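Local coordinates for hypothetical protein (PDB 2O62) that is of unknown function but combines two calycin-like beta domains, the second related to a factor required for ATP synthase biogenesis, at residues V200-D203 / E207-V210; G218-S223 / D244-M249; E7-N12 / Q46-T51; G69-F74 / F79-I84; Q109-D112 / H116-G119. All blocks are in the same frame, centred on the assembly; numbering follows the deposited sequence.

Contacts 3, 4 and 5 belong to the N-terminal sheet; contacts 1 and 2 belong to the C-terminal barrel. Contacts 2 and 3 are buried. Contact 2 is polar and built round a water and an arginine; contact 3 is apolar across its segments. Contacts 1, 4 and 5 are partly buried strand pairings, each mixing backbone bonds with packing round one or two phenylalanine rings. Contacts 3 and 4 touch where helix 5-10 meets strand 71-73. Contacts 2 and 5 meet at the domain interface, where S223 OG lies 2.6 Å from Q109 OE1. Contact 1 is the most remote from contact 3, with centres about 37 Å apart.

Contact 1: V200-D203 / E207-V210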
# COMPACT_ATOMS: atom_id res chain seq x y z
N VAL A 200 -0.13 2.67 16.32
CA VAL A 200 0.49 3.94 16.63
C VAL A 200 -0.53 5.00 16.25
O VAL A 200 -0.98 5.06 15.09
CB VAL A 200 1.79 4.13 15.85
CG1 VAL A 200 2.41 5.49 16.13
CG2 VAL A 200 2.77 2.96 16.19
N LEU A 201 -0.84 5.86 17.20
CA LEU A 201 -1.92 6.84 17.04
C LEU A 201 -1.37 8.25 16.98
O LEU A 201 -0.78 8.73 17.93
CB LEU A 201 -2.87 6.72 18.22
CG LEU A 201 -4.00 7.72 18.22
CD1 LEU A 201 -4.87 7.54 17.00
CD2 LEU A 201 -4.82 7.65 19.51
N PHE A 202 -1.60 8.91 15.84
CA PHE A 202 -1.35 10.36 15.67
C PHE A 202 -2.68 11.12 15.66
O PHE A 202 -3.44 11.03 14.70
CB PHE A 202 -0.63 10.64 14.35
CG PHE A 202 0.78 10.05 14.24
CD1 PHE A 202 0.98 8.74 13.77
CD2 PHE A 202 1.89 10.84 14.47
CE1 PHE A 202 2.29 8.22 13.61
CE2 PHE A 202 3.19 10.33 14.27
CZ PHE A 202 3.38 9.01 13.86
N ASP A 203 -2.97 11.85 16.72
CA ASP A 203 -4.27 12.53 16.80
C ASP A 203 -4.22 13.98 17.30
O ASP A 203 -5.26 14.56 17.59
CB ASP A 203 -5.27 11.71 17.63
CG ASP A 203 -4.91 11.68 19.08
OD1 ASP A 203 -3.85 12.21 19.43
OD2 ASP A 203 -5.67 11.11 19.90
N GLU A 207 -2.43 18.12 10.44
CA GLU A 207 -1.73 17.54 9.28
C GLU A 207 -1.44 16.03 9.39
O GLU A 207 -0.89 15.43 8.46
CB GLU A 207 -0.38 18.27 9.02
CG GLU A 207 -0.49 19.75 8.67
CD GLU A 207 -1.10 20.04 7.28
OE1 GLU A 207 -1.13 19.11 6.47
OE2 GLU A 207 -1.52 21.19 7.01
N LYS A 208 -1.69 15.43 10.55
CA LYS A 208 -1.45 14.00 10.71
C LYS A 208 -2.42 13.40 11.68
O LYS A 208 -2.17 13.37 12.88
CB LYS A 208 0.01 13.72 11.12
CG LYS A 208 0.40 12.24 10.80
CD LYS A 208 1.91 12.04 10.76
CE LYS A 208 2.32 10.59 10.41
NZ LYS A 208 2.22 10.40 8.90
N GLN A 209 -3.59 13.03 11.15
CA GLN A 209 -4.71 12.44 11.92
C GLN A 209 -4.89 11.00 11.46
O GLN A 209 -5.70 10.74 10.59
CB GLN A 209 -5.98 13.23 11.64
CG GLN A 209 -5.96 14.62 12.29
CD GLN A 209 -6.09 14.55 13.77
OE1 GLN A 209 -7.07 14.00 14.28
NE2 GLN A 209 -5.13 15.13 14.48
N VAL A 210 -4.07 10.09 12.01
CA VAL A 210 -3.96 8.75 11.41
C VAL A 210 -3.67 7.72 12.45
O VAL A 210 -3.21 8.04 13.55
CB VAL A 210 -2.89 8.63 10.29
CG1 VAL A 210 -3.16 9.55 9.15
CG2 VAL A 210 -1.49 8.83 10.82
O HOH W 1 -8.15 13.67 16.79
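K208 lays its aliphatic chain over one face of the F202 ring. Its CE stands 3.8 Å from the ring centroid and only 5° off the ring normal, a CH-pi contact. Nearer the backbone, K208 CD passes 3.9 Å from F202 CD2. The lysine chain runs extended as far as CE and then bends (chi4 80°). NZ therefore ends higher above the same face, 5.2 Å from the centroid, too far for more than a weak cation-pi attraction. V210 meets the ring from another direction. Its CG2 comes 3.8 Å from F202 CD1, oblique to the ring plane. The F202 and V210 side chains lie side by side and point the same way. They do so because the two residues form an antiparallel hydrogen-bonded pair. F202 N donates to V210 O at 2.9 Å, and V210 N donates to F202 O at 2.9 Å. This pair joins strand 199-202 to strand 210-214 in the antiparallel barrel of the C-terminal calycin-like domain. F202 is buried there, and also packs on A193 and V212. A glycerol, probably from the crystallisation liquor, lies about 4 Å from its side chain. At the loop end the Q209 chain folds at chi2 (-71°), which turns its amide back toward D203. Q209 NE2 bonds to D205 O, and Q209 OE1 accepts from a water 2.8 Å away that also donates to D203 O.

Contact 2: G218-S223 / D244-M249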
# COMPACT_ATOMS: atom_id res chain seq x y z
N GLY A 218 6.37 -7.59 7.43
CA GLY A 218 6.98 -6.24 7.45
C GLY A 218 6.06 -5.15 6.92
O GLY A 218 6.50 -4.04 6.63
N ALA A 219 4.75 -5.44 6.88
CA ALA A 219 3.74 -4.52 6.36
C ALA A 219 3.21 -3.53 7.39
O ALA A 219 3.12 -3.83 8.59
CB ALA A 219 2.60 -5.29 5.78
N SER A 220 2.84 -2.36 6.93
CA SER A 220 2.13 -1.41 7.74
C SER A 220 1.00 -0.80 6.93
O SER A 220 1.05 -0.73 5.69
CB SER A 220 3.08 -0.33 8.29
OG SER A 220 3.75 0.36 7.27
N ALA A 221 -0.04 -0.39 7.64
CA ALA A 221 -1.12 0.36 7.03
C ALA A 221 -1.32 1.67 7.78
O ALA A 221 -1.47 1.66 9.00
CB ALA A 221 -2.38 -0.44 7.07
N THR A 222 -1.36 2.79 7.07
CA THR A 222 -1.65 4.09 7.69
C THR A 222 -3.01 4.58 7.18
O THR A 222 -3.22 4.66 5.98
CB THR A 222 -0.49 5.11 7.42
OG1 THR A 222 0.71 4.60 8.01
CG2 THR A 222 -0.79 6.47 8.02
N SER A 223 -3.92 4.82 8.12
CA SER A 223 -5.32 5.08 7.86
C SER A 223 -5.76 6.39 8.49
O SER A 223 -5.48 6.61 9.67
CB SER A 223 -6.21 4.00 8.45
OG SER A 223 -5.83 2.72 7.94
N ASP A 244 16.97 -2.93 6.19
CA ASP A 244 17.48 -1.58 5.84
C ASP A 244 16.86 -1.05 4.54
O ASP A 244 17.37 -0.10 3.95
CB ASP A 244 19.00 -1.62 5.71
CG ASP A 244 19.48 -2.71 4.74
OD1 ASP A 244 18.65 -3.36 4.00
OD2 ASP A 244 20.70 -2.96 4.73
N LEU A 245 15.75 -1.64 4.12
CA LEU A 245 15.05 -1.22 2.92
C LEU A 245 13.53 -1.23 3.12
O LEU A 245 12.94 -2.27 3.43
CB LEU A 245 15.43 -2.13 1.74
CG LEU A 245 14.76 -1.80 0.40
CD1 LEU A 245 15.24 -0.49 -0.14
CD2 LEU A 245 14.99 -2.97 -0.61
N ARG A 246 12.89 -0.08 2.90
CA ARG A 246 11.45 0.04 3.07
C ARG A 246 10.86 0.80 1.92
O ARG A 246 11.46 1.76 1.41
CB ARG A 246 11.15 0.79 4.34
CG ARG A 246 9.67 0.87 4.69
CD ARG A 246 9.45 0.75 6.19
NE ARG A 246 8.04 0.91 6.61
CZ ARG A 246 7.52 2.01 7.14
NH1 ARG A 246 8.22 3.13 7.22
NH2 ARG A 246 6.24 2.01 7.55
N GLN A 247 9.69 0.37 1.48
CA GLN A 247 8.92 1.15 0.56
C GLN A 247 7.65 1.61 1.22
O GLN A 247 7.10 0.93 2.07
CB GLN A 247 8.60 0.38 -0.75
CG GLN A 247 9.79 0.23 -1.66
CD GLN A 247 9.46 -0.33 -3.00
OE1 GLN A 247 8.63 -1.20 -3.13
NE2 GLN A 247 10.06 0.25 -4.06
N ARG A 248 7.19 2.78 0.81
CA ARG A 248 5.87 3.29 1.21
C ARG A 248 5.10 3.69 -0.06
O ARG A 248 5.68 4.22 -1.01
CB ARG A 248 6.01 4.47 2.13
CG ARG A 248 6.69 4.09 3.45
CD ARG A 248 6.74 5.26 4.39
NE ARG A 248 7.83 6.22 4.05
CZ ARG A 248 7.64 7.48 3.64
NH1 ARG A 248 6.43 8.01 3.53
NH2 ARG A 248 8.68 8.27 3.39
N MSE A 249 3.79 3.43 -0.08
CA MSE A 249 2.97 3.82 -1.21
C MSE A 249 1.76 4.63 -0.72
O MSE A 249 1.16 4.28 0.27
CB MSE A 249 2.54 2.62 -2.06
CG MSE A 249 2.00 3.00 -3.36
SE MSE A 249 1.19 1.60 -4.48
CE MSE A 249 2.69 0.58 -4.71
O HOH W 2 6.17 -1.21 6.88
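A water between G218, S220 and R246 is gripped by three groups. R246 NE donates to it at 2.8 Å. The water donates in turn to G218 O at 2.9 Å. S220 OG is hydrogen-bonded to it as well, also at 2.9 Å. The site lies in the ten-stranded antiparallel barrel of the C-terminal calycin-like domain. Strands 219-224 and 245-253 are not neighbours in the sheet, because strand 233-242 runs between them. Even the nearest CA atoms of the two segments, those of S220 and R248, are 8.9 Å apart. The gap is bridged by side chains and the water, not by backbone pairing. R246 does most of the reaching. Its CG is anti to the backbone N (chi1 -175°), and a bend at chi2 (142°) swings the guanidinium toward S220. S220 answers with OG set between its backbone N and carbonyl carbon (chi1 58°). OG and the water both lie at the guanidinium edge, in its plane. R248 CG sits over one guanidinium face, 4.2 Å above the plane. The R248 side chain itself leads elsewhere, into salt bridges with E236 and E267. R246 is buried, and the water takes up its NE. R246 NH2 hydrogen-bonds to O2 of a glycerol, probably from the crystallisation liquor, which may mark a pocket. The direct approach of the two side chains brings S220 OG to 3.0 Å from R246 NH2.

Contact 3: E7-N12 / Q46-T51; sequences ECFLQN and QTVRLT
The short helix 5-10 at the N-terminus packs on strand 47-54 of the N-terminal calycin-like sheet, and this contact is the apolar seam between them. The strand opens with a classic beta bulge, in which Q46 and T47 both face L42. Just beyond it V48 points its side chain at the helix. F9 and L10 receive it from neighbouring positions. F9 comes from the opposite direction. Its CE2 is 3.7 Å from V48 CG2, and its CZ is 3.9 Å from V48 CG1. The valine therefore meets one end of the ring with both methyls, and CG2 approaches obliquely. With CG anti to the backbone N (chi1 170°), the F9 ring is carried out from the helix toward the strand. L10 crosses V48 at a slant, bringing its CD2 to 3.6 Å from V48 CG2. That one methyl is thus shared by two helix side chains. The F9 ring also meets W6 edge-to-face, and F73 with planes at about 45°. Replacing the F9 ring with the single methyl of an alanine is likely to open a gap between helix and strand and to take from V48 CG1 its partner F9 CZ. N12 donates twice to F9 O, from the same face of the carbonyl plane. The backbone N12 N lies 2.9 Å from F9 O, and the side-chain N12 ND2 lies 3.2 Å from it.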
# COMPACT_ATOMS: atom_id res chain seq x y z
N GLU A 7 2.66 -1.92 -20.34
CA GLU A 7 3.95 -2.56 -20.18
C GLU A 7 4.33 -2.73 -18.72
O GLU A 7 4.90 -3.75 -18.35
CB GLU A 7 5.01 -1.79 -20.95
CG GLU A 7 4.82 -1.97 -22.43
CD GLU A 7 5.44 -0.85 -23.28
OE1 GLU A 7 5.88 0.20 -22.73
OE2 GLU A 7 5.47 -1.02 -24.53
N CYS A 8 4.02 -1.73 -17.89
CA CYS A 8 4.21 -1.85 -16.45
C CYS A 8 3.39 -2.99 -15.86
O CYS A 8 3.88 -3.78 -15.05
CB CYS A 8 3.84 -0.57 -15.73
SG CYS A 8 4.81 0.87 -16.12
N PHE A 9 2.13 -3.06 -16.27
CA PHE A 9 1.25 -4.12 -15.84
C PHE A 9 1.86 -5.48 -16.18
O PHE A 9 1.86 -6.35 -15.33
CB PHE A 9 -0.12 -3.91 -16.48
CG PHE A 9 -1.09 -5.06 -16.33
CD1 PHE A 9 -1.26 -5.72 -15.14
CD2 PHE A 9 -1.89 -5.41 -17.41
CE1 PHE A 9 -2.19 -6.73 -14.99
CE2 PHE A 9 -2.82 -6.44 -17.30
CZ PHE A 9 -2.98 -7.10 -16.08
N LEU A 10 2.40 -5.64 -17.38
CA LEU A 10 3.02 -6.90 -17.77
C LEU A 10 4.19 -7.36 -16.90
O LEU A 10 4.55 -8.54 -16.94
CB LEU A 10 3.47 -6.82 -19.22
CG LEU A 10 2.36 -6.60 -20.25
CD1 LEU A 10 2.97 -6.53 -21.65
CD2 LEU A 10 1.30 -7.68 -20.21
N GLN A 11 4.79 -6.46 -16.13
CA GLN A 11 5.79 -6.86 -15.14
C GLN A 11 5.25 -7.84 -14.11
O GLN A 11 6.05 -8.50 -13.41
CB GLN A 11 6.38 -5.64 -14.42
CG GLN A 11 7.21 -4.72 -15.32
CD GLN A 11 8.35 -5.48 -15.97
OE1 GLN A 11 8.34 -5.73 -17.16
NE2 GLN A 11 9.28 -5.93 -15.17
N ASN A 12 3.94 -7.90 -13.95
CA ASN A 12 3.29 -8.82 -13.02
C ASN A 12 3.04 -10.24 -13.61
O ASN A 12 2.49 -11.11 -12.93
CB ASN A 12 1.95 -8.24 -12.56
CG ASN A 12 2.10 -7.05 -11.63
OD1 ASN A 12 2.28 -7.25 -10.48
ND2 ASN A 12 2.07 -5.82 -12.16
N GLN A 46 -1.14 -8.80 -25.85
CA GLN A 46 -2.16 -7.80 -26.06
C GLN A 46 -3.39 -8.08 -25.18
O GLN A 46 -4.25 -7.22 -25.06
CB GLN A 46 -2.57 -7.82 -27.52
CG GLN A 46 -1.45 -7.38 -28.51
CD GLN A 46 -1.92 -7.38 -29.98
OE1 GLN A 46 -1.86 -8.41 -30.69
NE2 GLN A 46 -2.38 -6.22 -30.44
N THR A 47 -3.51 -9.30 -24.66
CA THR A 47 -4.57 -9.69 -23.73
C THR A 47 -3.86 -10.28 -22.53
O THR A 47 -2.87 -11.00 -22.73
CB THR A 47 -5.43 -10.83 -24.30
OG1 THR A 47 -6.15 -10.40 -25.47
CG2 THR A 47 -6.44 -11.34 -23.25
N VAL A 48 -4.29 -9.98 -21.30
CA VAL A 48 -3.83 -10.71 -20.12
C VAL A 48 -4.99 -11.51 -19.50
O VAL A 48 -6.05 -10.94 -19.21
CB VAL A 48 -3.22 -9.80 -19.06
CG1 VAL A 48 -2.95 -10.58 -17.81
CG2 VAL A 48 -1.90 -9.19 -19.54
N ARG A 49 -4.80 -12.82 -19.34
CA ARG A 49 -5.78 -13.65 -18.67
C ARG A 49 -5.39 -13.87 -17.22
O ARG A 49 -4.27 -14.26 -16.90
CB ARG A 49 -5.92 -15.00 -19.33
CG ARG A 49 -6.86 -15.93 -18.56
CD ARG A 49 -6.96 -17.26 -19.23
NE ARG A 49 -7.69 -17.08 -20.47
CZ ARG A 49 -7.53 -17.82 -21.56
NH1 ARG A 49 -6.65 -18.81 -21.60
NH2 ARG A 49 -8.26 -17.54 -22.64
N LEU A 50 -6.34 -13.59 -16.34
CA LEU A 50 -6.14 -13.77 -14.91
C LEU A 50 -6.94 -14.97 -14.43
O LEU A 50 -8.13 -15.06 -14.72
CB LEU A 50 -6.60 -12.51 -14.19
CG LEU A 50 -6.54 -12.51 -12.65
CD1 LEU A 50 -6.24 -11.13 -12.16
CD2 LEU A 50 -7.83 -13.03 -11.99
N THR A 51 -6.28 -15.91 -13.75
CA THR A 51 -6.97 -17.09 -13.20
C THR A 51 -6.62 -17.09 -11.73
O THR A 51 -5.48 -17.36 -11.39
CB THR A 51 -6.54 -18.42 -13.86
OG1 THR A 51 -6.73 -18.36 -15.29
CG2 THR A 51 -7.37 -19.58 -13.34

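Contact 4: G69-F74 / F79-I84; sequences GGLLFF and FSEGLI
L72 and S80 form the central antiparallel hydrogen-bonded pair of this hairpin. S80 N donates to L72 O at 3.0 Å, and L72 N donates to S80 O at 3.1 Å. Both bonds are fairly straight. Farther along, G82 N makes only a weak bond to G70 O, at 3.2 Å. G70 O also accepts from R251 NH2 of the C-terminal domain, and S80 OG bonds to E95 O and R251 NH1. Strands 71-73 and 79-81 run antiparallel at 175°. L71, F73 and F79 share one face of the sheet. F79 has CG between its backbone N and carbonyl carbon (chi1 67°), and its ring passes on to L71, whose CD2 is 3.5 Å from F79 CD2. F73 places a ring face over F79 CB, with F73 CD2 3.4 Å away from it. The F73 and F79 rings are oblique, with planes at 43°. A serine in place of F73 would probably uncover F79 CB and take away the ring that meets F9. I84 CD1 closes the far end, 3.6 Å from G69 C. The backbone thus sets the register of this edge hairpin, the aromatic face adds apolar packing, and R251 ties it to the second domain.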
# COMPACT_ATOMS: atom_id res chain seq x y z
N GLY A 69 -8.75 3.52 -15.60
CA GLY A 69 -9.74 3.63 -14.60
C GLY A 69 -9.06 3.94 -13.29
O GLY A 69 -8.33 4.93 -13.18
N GLY A 70 -9.27 3.06 -12.33
CA GLY A 70 -8.78 3.27 -10.99
C GLY A 70 -7.43 2.69 -10.69
O GLY A 70 -7.00 2.69 -9.52
N LEU A 71 -6.72 2.29 -11.74
CA LEU A 71 -5.41 1.63 -11.63
C LEU A 71 -4.29 2.48 -12.17
O LEU A 71 -4.40 3.02 -13.27
CB LEU A 71 -5.39 0.36 -12.49
CG LEU A 71 -5.55 -1.07 -12.01
CD1 LEU A 71 -5.47 -1.93 -13.28
CD2 LEU A 71 -4.46 -1.48 -11.05
N LEU A 72 -3.21 2.57 -11.40
CA LEU A 72 -1.96 3.14 -11.90
C LEU A 72 -0.79 2.26 -11.50
O LEU A 72 -0.76 1.74 -10.38
CB LEU A 72 -1.72 4.59 -11.38
CG LEU A 72 -2.27 5.75 -12.17
CD1 LEU A 72 -1.93 7.04 -11.45
CD2 LEU A 72 -1.74 5.81 -13.56
N PHE A 73 0.18 2.12 -12.43
CA PHE A 73 1.38 1.27 -12.24
C PHE A 73 2.68 2.04 -12.30
O PHE A 73 2.84 3.00 -13.07
CB PHE A 73 1.49 0.21 -13.36
CG PHE A 73 0.41 -0.81 -13.35
CD1 PHE A 73 -0.79 -0.54 -13.97
CD2 PHE A 73 0.59 -2.03 -12.73
CE1 PHE A 73 -1.82 -1.49 -13.92
CE2 PHE A 73 -0.43 -2.98 -12.68
CZ PHE A 73 -1.62 -2.70 -13.30
N PHE A 74 3.63 1.55 -11.50
CA PHE A 74 5.03 1.91 -11.60
C PHE A 74 5.80 0.94 -12.47
O PHE A 74 5.29 -0.15 -12.85
CB PHE A 74 5.65 1.99 -10.20
CG PHE A 74 5.00 3.05 -9.35
CD1 PHE A 74 5.39 4.38 -9.43
CD2 PHE A 74 3.97 2.72 -8.50
CE1 PHE A 74 4.76 5.35 -8.63
CE2 PHE A 74 3.36 3.69 -7.69
CZ PHE A 74 3.73 4.99 -7.80
N PHE A 79 1.66 -1.29 -8.11
CA PHE A 79 0.46 -0.56 -8.51
C PHE A 79 -0.46 -0.25 -7.37
O PHE A 79 -0.30 -0.72 -6.24
CB PHE A 79 -0.31 -1.36 -9.57
CG PHE A 79 -0.93 -2.69 -9.08
CD1 PHE A 79 -0.20 -3.88 -9.14
CD2 PHE A 79 -2.26 -2.75 -8.59
CE1 PHE A 79 -0.78 -5.09 -8.75
CE2 PHE A 79 -2.82 -3.95 -8.17
CZ PHE A 79 -2.07 -5.11 -8.24
N SER A 80 -1.47 0.53 -7.68
CA SER A 80 -2.56 0.74 -6.78
C SER A 80 -3.86 0.70 -7.53
O SER A 80 -3.93 1.24 -8.64
CB SER A 80 -2.47 2.11 -6.10
OG SER A 80 -3.60 2.35 -5.28
N GLU A 81 -4.88 0.17 -6.87
CA GLU A 81 -6.22 0.07 -7.41
C GLU A 81 -7.22 0.67 -6.41
O GLU A 81 -7.03 0.58 -5.22
CB GLU A 81 -6.61 -1.38 -7.68
CG GLU A 81 -7.83 -1.45 -8.63
CD GLU A 81 -8.22 -2.85 -9.11
OE1 GLU A 81 -7.71 -3.87 -8.58
OE2 GLU A 81 -9.05 -2.91 -10.05
N GLY A 82 -8.26 1.32 -6.91
CA GLY A 82 -9.31 1.85 -6.05
C GLY A 82 -10.27 2.71 -6.79
O GLY A 82 -10.31 2.71 -8.03
N LEU A 83 -11.09 3.43 -6.05
CA LEU A 83 -12.07 4.27 -6.73
C LEU A 83 -11.45 5.57 -7.21
O LEU A 83 -10.50 6.10 -6.59
CB LEU A 83 -13.26 4.54 -5.81
CG LEU A 83 -14.04 3.29 -5.35
CD1 LEU A 83 -15.11 3.74 -4.38
CD2 LEU A 83 -14.63 2.49 -6.52
N ILE A 84 -12.00 6.03 -8.32
CA ILE A 84 -11.67 7.31 -8.94
C ILE A 84 -12.33 8.49 -8.19
O ILE A 84 -11.69 9.53 -8.00
CB ILE A 84 -12.08 7.33 -10.40
CG1 ILE A 84 -11.33 6.25 -11.16
CG2 ILE A 84 -11.81 8.67 -10.99
CD1 ILE A 84 -11.64 6.31 -12.63

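Contact 5: Q109-D112 / H116-G119; sequences QLFD and HLNG
L110 O takes two backbone N-H groups from the facing strand. N118 N donates to L110 O at 2.7 Å. G119 N donates to L110 O less closely, at 3.3 Å. N118 and G119 thus both face L110, a classic beta bulge. L110 N completes the pair by donating to G119 O at 3.0 Å. Nearer the turn, D112 N donates to H116 O at 2.9 Å.

The D112 carboxylate adds side-chain bonds. H116 N reaches D112 OD1 at 3.0 Å in a nearly straight bond (171°), coming from above the carboxylate plane. OD1 also accepts from N114 N within the turn. The D112 CG stands between the backbone N and the carbonyl carbon (chi1 71°), which folds the carboxylate back over the turn. D112 OD2 accepts from two waters. One also accepts from N118 ND2. The other is 2.7 Å from D112 OD2 and 2.8 Å from H116 ND1, in the plane of the imidazole. Carboxylate and imidazole are themselves turned 80° apart.

The apolar part is F111 against L117. L117 CD1 lies over one face of the F111 ring, 4.1 Å from its centroid, in a CH-pi contact offset toward the rim.

This hairpin joins strands 103-111 and 117-127 of the N-terminal sheet. Strand 219-224 of the C-terminal barrel covers one side of it. There F111 and L117 both touch S223, and Q109 OE1 bonds to S223 OG. F111 also meets the ring of F92 and packs on L235 of strand 233-242.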
# COMPACT_ATOMS: atom_id res chain seq x y z
N GLN A 109 -7.24 -1.68 2.14
CA GLN A 109 -7.95 -1.02 3.22
C GLN A 109 -9.39 -0.79 2.86
O GLN A 109 -9.69 -0.41 1.71
CB GLN A 109 -7.31 0.34 3.57
CG GLN A 109 -5.83 0.27 3.99
CD GLN A 109 -5.32 1.54 4.64
OE1 GLN A 109 -6.04 2.20 5.42
NE2 GLN A 109 -4.06 1.86 4.38
N LEU A 110 -10.26 -0.97 3.84
CA LEU A 110 -11.70 -0.91 3.67
C LEU A 110 -12.28 -0.07 4.78
O LEU A 110 -12.03 -0.34 5.96
CB LEU A 110 -12.31 -2.31 3.70
CG LEU A 110 -11.79 -3.29 2.66
CD1 LEU A 110 -12.34 -4.65 2.96
CD2 LEU A 110 -12.19 -2.88 1.23
N PHE A 111 -13.00 0.99 4.41
CA PHE A 111 -13.64 1.91 5.34
C PHE A 111 -15.14 1.75 5.29
O PHE A 111 -15.72 1.47 4.22
CB PHE A 111 -13.23 3.38 5.05
CG PHE A 111 -11.75 3.66 5.32
CD1 PHE A 111 -10.77 3.15 4.49
CD2 PHE A 111 -11.36 4.38 6.45
CE1 PHE A 111 -9.41 3.38 4.72
CE2 PHE A 111 -10.00 4.60 6.68
CZ PHE A 111 -9.04 4.09 5.82
N ASP A 112 -15.77 2.01 6.41
CA ASP A 112 -17.21 1.92 6.54
C ASP A 112 -17.93 3.19 6.14
O ASP A 112 -17.33 4.14 5.63
CB ASP A 112 -17.58 1.43 7.95
CG ASP A 112 -17.33 2.43 9.04
OD1 ASP A 112 -17.32 3.63 8.75
OD2 ASP A 112 -17.16 1.99 10.20
N HIS A 116 -14.73 5.21 8.95
CA HIS A 116 -13.75 4.59 9.83
C HIS A 116 -13.21 3.30 9.22
O HIS A 116 -13.94 2.58 8.56
CB HIS A 116 -14.38 4.26 11.17
CG HIS A 116 -14.82 5.45 11.94
ND1 HIS A 116 -16.10 5.58 12.43
CD2 HIS A 116 -14.17 6.58 12.28
CE1 HIS A 116 -16.21 6.73 13.07
NE2 HIS A 116 -15.05 7.36 12.99
N LEU A 117 -11.94 2.99 9.47
CA LEU A 117 -11.36 1.74 8.99
C LEU A 117 -12.14 0.55 9.55
O LEU A 117 -12.40 0.46 10.75
CB LEU A 117 -9.87 1.65 9.33
CG LEU A 117 -9.11 0.42 8.83
CD1 LEU A 117 -8.93 0.45 7.36
CD2 LEU A 117 -7.76 0.40 9.49
N ASN A 118 -12.59 -0.31 8.63
CA ASN A 118 -13.42 -1.49 8.94
C ASN A 118 -12.63 -2.81 8.86
O ASN A 118 -12.93 -3.75 9.54
CB ASN A 118 -14.60 -1.57 7.96
CG ASN A 118 -15.55 -2.72 8.26
OD1 ASN A 118 -15.62 -3.68 7.50
ND2 ASN A 118 -16.25 -2.65 9.39
N GLY A 119 -11.65 -2.87 7.97
CA GLY A 119 -10.89 -4.07 7.81
C GLY A 119 -9.78 -3.86 6.80
O GLY A 119 -9.74 -2.87 6.05
O HOH W 3 -15.78 -0.13 11.13
O HOH W 4 -17.88 3.44 12.42